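Glycine betaine, L-proline ABC transporter, glycine/betaine/L-proline-binding protein (ProX) (Borrelia burgdorferi, PDB 3TMG) binds glycine betaine and probably delivers it, as the substrate-binding component, to an ABC transporter for such compatible solutes. Local coordinates at residues Lys16-Gly21 against Val37-Met42; Asp221-Tyr226 against Glu273-Leu278. All coordinates share one frame; numbering follows the deposited sequence.

In the fold
From the N terminus, strand 16-22 leads through helix 26-41 into strand 44-50, and contact 1 closes this beta-alpha-beta unit by setting the end of the helix against the strand it came from, a loop of 15 intervening residues. Contact 2 comes much later: it closes a 46-residue loop, rich in helix, between the start of helix 222-230 and the C-terminal tail. The two loops neither nest nor cross; they follow in series. In space they are neighbours, with centres about 11 Å apart, and they touch where F39 meets A224, K16 NZ nears Y275 OH and K41 probably bonds to L278, tying the first strand and helix to helix 222-230 and the C-terminal tail.

Contact 1: Lys16-Gly21 against Val37-Met42; sequences KSVKIG and VVFEKM
F39 meets strand 16-21 through V18 and I20, and these apolar contacts carry most of the interface. The V18 methyl CG1 sits over one face of the phenyl ring, 3.9 Å from the F39 ring centroid and 23° off the ring normal, which meets the definition of a CH-pi contact. Its nearest ring atom is CG, with V18 CG1 to F39 CG at 3.6 Å, so the methyl is offset toward the attachment side of the ring. The V18 torsion explains the approach: chi1 of 64° puts CG1 between the backbone N and the carbonyl carbon, while CG2 lies anti to N and keeps farther from the ring. I20 comes from another direction. The end of its extended side chain, CD1, arrives at the ring edge near the plane, with I20 CD1 to F39 CD2 at 4.1 Å. One ring is therefore touched over a face by one strand residue and at an edge by the next inward-pointing one.

The polar approach lies at the other end of the strand. The K16 chain, bent at chi3 and chi4, reaches toward the turn that ends the helix, and K16 NZ stands 2.7 Å from M42 O.

Around the pair, strand 44-50 supplies Y44, whose ring meets that of F39 at about 60°, and A46; V227 of helix 222-230 covers F39 as well, and F228 touches both V18 and I20. Helix 26-41 is thus seated on strand 16-22 within a beta-alpha-beta unit of the periplasmic-binding-protein fold, away from the betaine pocket.

Most of the join rests on burial of apolar surface and dispersion, with a lysine ammonium close to the carbonyl of the residue that follows the helix, at the exposed margin.

Contact 2: Asp221-Tyr226 against Glu273-Leu278; sequences DFDAYY and EKYKTL
D223 and Y275 are the closest backbone pair, their CA atoms 9.5 Å apart, so the first turn of helix 222-230 and the tail segment 273-278 are bridged mainly by side chains.

The D223 carboxylate receives two donors at OD2. The stronger is the phenol: Y275 OH donates to D223 OD2 at 2.6 Å. The oxygen lies at the ring edge in the phenol plane, but the hydroxyl reaches it from 45° above the carboxylate plane; the two flat groups stand 86° apart. The second donor is weak, K274 NZ to D223 OD2 at 3.3 Å, part of a salt bridge in which the lysine chain crosses the aspartate at about a right angle. With chi1 at -70°, D223 holds CG anti to its carbonyl carbon, which carries OD2 out toward the tail. The ammonium and phenol would be expected to stabilise the aspartate's negative charge.

One turn further along, Y226 and K276 meet through solvent. Water 1 lies 2.5 Å from Y226 OH, in the plane of the ring at its edge, and accepts from K276 NZ at 2.8 Å; water 2 joins the same hydroxyl to the backbone N of E273. K276 NZ also donates to the carbonyls of K268 and V271, so its ammonium is anchored chiefly to the chain just before the tail.

D221 caps the helix start, its OD1 accepting from A224 N at 3.1 Å. P272 packs on D223 and Y226, and the Y226 ring stacks on H230. This surface contact, away from the betaine pocket, pins the C-terminal tail to the N-terminal turn of helix 222-230, beside strand 44-50, whose Y44 touches D223 and A224, and the end of helix 26-41, where Y275 leans on M42.

Contact 1: Lys16-Gly21 against Val37-Met42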
loop_
_atom_site.group_PDB
_atom_site.type_symbol
_atom_site.label_atom_id
_atom_site.label_comp_id
_atom_site.label_asym_id
_atom_site.label_seq_id
_atom_site.Cartn_x
_atom_site.Cartn_y
_atom_site.Cartn_z
ATOM N N LYS A 16 13.255 0.351 25.071
ATOM C CA LYS A 16 13.557 1.244 23.939
ATOM C C LYS A 16 12.328 1.363 23.041
ATOM O O LYS A 16 11.470 0.484 23.052
ATOM C CB LYS A 16 14.762 0.769 23.106
ATOM C CG LYS A 16 14.871 -0.738 22.866
ATOM C CD LYS A 16 16.324 -1.099 22.554
ATOM C CE LYS A 16 16.692 -2.496 23.036
ATOM N NZ LYS A 16 16.150 -3.560 22.145
ATOM N N SER A 17 12.276 2.445 22.273
ATOM C CA SER A 17 11.084 2.885 21.581
ATOM C C SER A 17 11.325 2.972 20.072
ATOM O O SER A 17 12.352 3.443 19.638
ATOM C CB SER A 17 10.710 4.282 22.118
ATOM O OG SER A 17 9.796 4.970 21.245
ATOM N N VAL A 18 10.366 2.510 19.284
ATOM C CA VAL A 18 10.332 2.809 17.840
ATOM C C VAL A 18 8.865 3.073 17.451
ATOM O O VAL A 18 7.936 2.467 18.009
ATOM C CB VAL A 18 11.003 1.708 16.997
ATOM C CG1 VAL A 18 10.229 0.404 17.138
ATOM C CG2 VAL A 18 11.146 2.121 15.526
ATOM N N LYS A 19 8.687 4.015 16.527
ATOM C CA LYS A 19 7.387 4.462 16.058
ATOM C C LYS A 19 7.284 4.288 14.547
ATOM O O LYS A 19 8.087 4.856 13.809
ATOM C CB LYS A 19 7.215 5.935 16.440
ATOM C CG LYS A 19 7.151 6.126 17.955
ATOM C CD LYS A 19 6.958 7.580 18.351
ATOM C CE LYS A 19 6.955 7.693 19.873
ATOM N NZ LYS A 19 6.985 9.124 20.242
ATOM N N ILE A 20 6.288 3.533 14.081
ATOM C CA ILE A 20 6.093 3.332 12.638
ATOM C C ILE A 20 4.740 3.927 12.228
ATOM O O ILE A 20 3.719 3.574 12.821
ATOM C CB ILE A 20 6.099 1.821 12.245
ATOM C CG1 ILE A 20 7.145 1.019 13.067
ATOM C CG2 ILE A 20 6.215 1.663 10.701
ATOM C CD1 ILE A 20 7.217 -0.463 12.688
ATOM N N GLY A 21 4.748 4.847 11.256
ATOM C CA GLY A 21 3.483 5.380 10.680
ATOM C C GLY A 21 3.033 4.526 9.487
ATOM O O GLY A 21 3.869 3.976 8.747
ATOM N N VAL A 37 5.872 -6.719 15.356
ATOM C CA VAL A 37 6.217 -8.003 16.007
ATOM C C VAL A 37 7.738 -8.219 16.058
ATOM O O VAL A 37 8.286 -8.581 17.093
ATOM C CB VAL A 37 5.486 -9.180 15.311
ATOM C CG1 VAL A 37 5.977 -10.517 15.855
ATOM C CG2 VAL A 37 3.978 -9.035 15.549
ATOM N N VAL A 38 8.417 -7.957 14.945
ATOM C CA VAL A 38 9.876 -8.038 14.884
ATOM C C VAL A 38 10.551 -7.136 15.947
ATOM O O VAL A 38 11.387 -7.630 16.748
ATOM C CB VAL A 38 10.363 -7.690 13.468
ATOM C CG1 VAL A 38 11.873 -7.610 13.445
ATOM C CG2 VAL A 38 9.839 -8.727 12.478
ATOM N N PHE A 39 10.162 -5.849 16.000
ATOM C CA PHE A 39 10.720 -4.930 17.003
ATOM C C PHE A 39 10.392 -5.352 18.451
ATOM O O PHE A 39 11.232 -5.239 19.346
ATOM C CB PHE A 39 10.295 -3.492 16.750
ATOM C CG PHE A 39 11.051 -2.813 15.660
ATOM C CD1 PHE A 39 12.440 -2.697 15.721
ATOM C CD2 PHE A 39 10.386 -2.236 14.579
ATOM C CE1 PHE A 39 13.141 -2.051 14.697
ATOM C CE2 PHE A 39 11.078 -1.586 13.579
ATOM C CZ PHE A 39 12.464 -1.494 13.628
ATOM N N GLU A 40 9.172 -5.833 18.691
ATOM C CA GLU A 40 8.830 -6.372 20.007
ATOM C C GLU A 40 9.755 -7.508 20.424
ATOM O O GLU A 40 10.205 -7.537 21.595
ATOM C CB GLU A 40 7.385 -6.836 20.092
ATOM C CG GLU A 40 6.390 -5.687 20.066
ATOM C CD GLU A 40 4.937 -6.142 19.956
ATOM O OE1 GLU A 40 4.651 -7.321 19.656
ATOM O OE2 GLU A 40 4.054 -5.296 20.176
ATOM N N LYS A 41 10.022 -8.437 19.503
ATOM C CA LYS A 41 10.898 -9.562 19.833
ATOM C C LYS A 41 12.328 -9.124 20.112
ATOM O O LYS A 41 13.035 -9.786 20.893
ATOM C CB LYS A 41 10.841 -10.648 18.786
ATOM C CG LYS A 41 9.598 -11.497 18.951
ATOM C CD LYS A 41 9.322 -12.288 17.696
ATOM C CE LYS A 41 10.208 -13.528 17.651
ATOM N NZ LYS A 41 10.261 -14.172 18.999
ATOM N N MET A 42 12.738 -8.009 19.488
ATOM C CA MET A 42 13.996 -7.324 19.805
ATOM C C MET A 42 13.965 -6.485 21.096
ATOM O O MET A 42 14.991 -5.897 21.467
ATOM C CB MET A 42 14.455 -6.430 18.642
ATOM C CG MET A 42 14.764 -7.177 17.357
ATOM S SD MET A 42 14.938 -6.149 15.886
ATOM C CE MET A 42 16.197 -4.953 16.387
#

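Contact 2: Asp221-Tyr226 against Glu273-Leu278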
loop_
_atom_site.group_PDB
_atom_site.type_symbol
_atom_site.label_atom_id
_atom_site.label_comp_id
_atom_site.label_asym_id
_atom_site.label_seq_id
_atom_site.Cartn_x
_atom_site.Cartn_y
_atom_site.Cartn_z
ATOM N N ASP A 221 19.459 5.372 16.801
ATOM C CA ASP A 221 19.127 4.002 17.104
ATOM C C ASP A 221 19.497 3.165 15.892
ATOM O O ASP A 221 18.682 2.926 14.998
ATOM C CB ASP A 221 17.641 3.871 17.462
ATOM C CG ASP A 221 17.260 2.474 17.904
ATOM O OD1 ASP A 221 18.077 1.521 17.773
ATOM O OD2 ASP A 221 16.112 2.327 18.382
ATOM N N PHE A 222 20.751 2.746 15.857
ATOM C CA PHE A 222 21.228 2.018 14.718
ATOM C C PHE A 222 20.553 0.671 14.519
ATOM O O PHE A 222 20.393 0.232 13.374
ATOM C CB PHE A 222 22.766 1.844 14.749
ATOM C CG PHE A 222 23.299 1.268 13.471
ATOM C CD1 PHE A 222 23.070 1.918 12.269
ATOM C CD2 PHE A 222 23.949 0.040 13.452
ATOM C CE1 PHE A 222 23.514 1.373 11.057
ATOM C CE2 PHE A 222 24.428 -0.494 12.264
ATOM C CZ PHE A 222 24.210 0.166 11.067
ATOM N N ASP A 223 20.189 -0.003 15.611
ATOM C CA ASP A 223 19.455 -1.265 15.509
ATOM C C ASP A 223 18.103 -1.096 14.803
ATOM O O ASP A 223 17.728 -1.951 13.953
ATOM C CB ASP A 223 19.273 -1.893 16.886
ATOM C CG ASP A 223 20.587 -2.419 17.468
ATOM O OD1 ASP A 223 21.577 -2.577 16.728
ATOM O OD2 ASP A 223 20.607 -2.667 18.668
ATOM N N ALA A 224 17.376 -0.017 15.135
ATOM C CA ALA A 224 16.076 0.244 14.492
ATOM C C ALA A 224 16.286 0.626 13.037
ATOM O O ALA A 224 15.569 0.145 12.174
ATOM C CB ALA A 224 15.248 1.321 15.205
ATOM N N TYR A 225 17.276 1.483 12.775
ATOM C CA TYR A 225 17.675 1.818 11.399
ATOM C C TYR A 225 17.970 0.572 10.570
ATOM O O TYR A 225 17.484 0.444 9.437
ATOM C CB TYR A 225 18.894 2.741 11.425
ATOM C CG TYR A 225 19.380 3.158 10.061
ATOM C CD1 TYR A 225 20.273 2.359 9.345
ATOM C CD2 TYR A 225 18.930 4.337 9.470
ATOM C CE1 TYR A 225 20.718 2.731 8.070
ATOM C CE2 TYR A 225 19.376 4.727 8.207
ATOM C CZ TYR A 225 20.277 3.926 7.510
ATOM O OH TYR A 225 20.724 4.280 6.235
ATOM N N TYR A 226 18.743 -0.347 11.141
ATOM C CA TYR A 226 19.135 -1.576 10.457
ATOM C C TYR A 226 17.910 -2.379 10.026
ATOM O O TYR A 226 17.856 -2.832 8.892
ATOM C CB TYR A 226 20.055 -2.403 11.379
ATOM C CG TYR A 226 20.601 -3.686 10.792
ATOM C CD1 TYR A 226 19.758 -4.783 10.559
ATOM C CD2 TYR A 226 21.984 -3.820 10.493
ATOM C CE1 TYR A 226 20.252 -5.960 10.031
ATOM C CE2 TYR A 226 22.493 -4.999 9.984
ATOM C CZ TYR A 226 21.631 -6.062 9.776
ATOM O OH TYR A 226 22.145 -7.222 9.236
ATOM N N GLU A 273 22.861 -9.147 13.635
ATOM C CA GLU A 273 23.422 -10.429 14.055
ATOM C C GLU A 273 23.070 -10.797 15.497
ATOM O O GLU A 273 22.564 -11.883 15.775
ATOM C CB GLU A 273 24.958 -10.371 13.873
ATOM C CG GLU A 273 25.689 -11.653 14.217
ATOM C CD GLU A 273 25.190 -12.839 13.422
ATOM O OE1 GLU A 273 24.890 -12.692 12.222
ATOM O OE2 GLU A 273 25.113 -13.930 14.013
ATOM N N LYS A 274 23.384 -9.862 16.394
ATOM C CA LYS A 274 23.062 -9.858 17.821
ATOM C C LYS A 274 21.679 -10.456 18.188
ATOM O O LYS A 274 21.535 -11.116 19.211
ATOM C CB LYS A 274 23.006 -8.381 18.181
ATOM C CG LYS A 274 23.649 -7.871 19.434
ATOM C CD LYS A 274 22.939 -6.548 19.704
ATOM C CE LYS A 274 23.892 -5.433 20.120
ATOM N NZ LYS A 274 23.153 -4.133 20.078
ATOM N N TYR A 275 20.666 -10.175 17.372
ATOM C CA TYR A 275 19.251 -10.500 17.671
ATOM C C TYR A 275 18.708 -11.747 16.975
ATOM O O TYR A 275 17.570 -12.156 17.251
ATOM C CB TYR A 275 18.334 -9.350 17.217
ATOM C CG TYR A 275 18.552 -8.050 17.930
ATOM C CD1 TYR A 275 17.905 -7.783 19.132
ATOM C CD2 TYR A 275 19.426 -7.096 17.423
ATOM C CE1 TYR A 275 18.102 -6.585 19.801
ATOM C CE2 TYR A 275 19.644 -5.897 18.079
ATOM C CZ TYR A 275 18.969 -5.634 19.252
ATOM O OH TYR A 275 19.179 -4.441 19.920
ATOM N N LYS A 276 19.489 -12.325 16.064
ATOM C CA LYS A 276 18.947 -13.324 15.145
ATOM C C LYS A 276 18.415 -14.540 15.898
ATOM O O LYS A 276 17.358 -15.075 15.543
ATOM C CB LYS A 276 19.949 -13.739 14.047
ATOM C CG LYS A 276 20.426 -12.606 13.162
ATOM C CD LYS A 276 21.134 -13.116 11.888
ATOM C CE LYS A 276 21.769 -11.989 11.084
ATOM N NZ LYS A 276 20.827 -11.291 10.158
ATOM N N THR A 277 19.094 -14.952 16.960
ATOM C CA THR A 277 18.644 -16.137 17.687
ATOM C C THR A 277 17.348 -15.939 18.479
ATOM O O THR A 277 16.686 -16.929 18.804
ATOM C CB THR A 277 19.732 -16.763 18.571
ATOM O OG1 THR A 277 20.092 -15.857 19.620
ATOM C CG2 THR A 277 20.924 -17.078 17.738
ATOM N N LEU A 278 16.952 -14.681 18.734
ATOM C CA LEU A 278 15.640 -14.396 19.345
ATOM C C LEU A 278 14.468 -14.881 18.462
ATOM O O LEU A 278 13.357 -15.068 18.943
ATOM C CB LEU A 278 15.481 -12.905 19.698
ATOM C CG LEU A 278 16.438 -12.326 20.754
ATOM C CD1 LEU A 278 16.399 -10.802 20.780
ATOM C CD2 LEU A 278 16.154 -12.866 22.152
HETATM O O HOH W 1 20.783 -9.100 8.366
HETATM O O HOH W 2 24.349 -8.333 11.092
#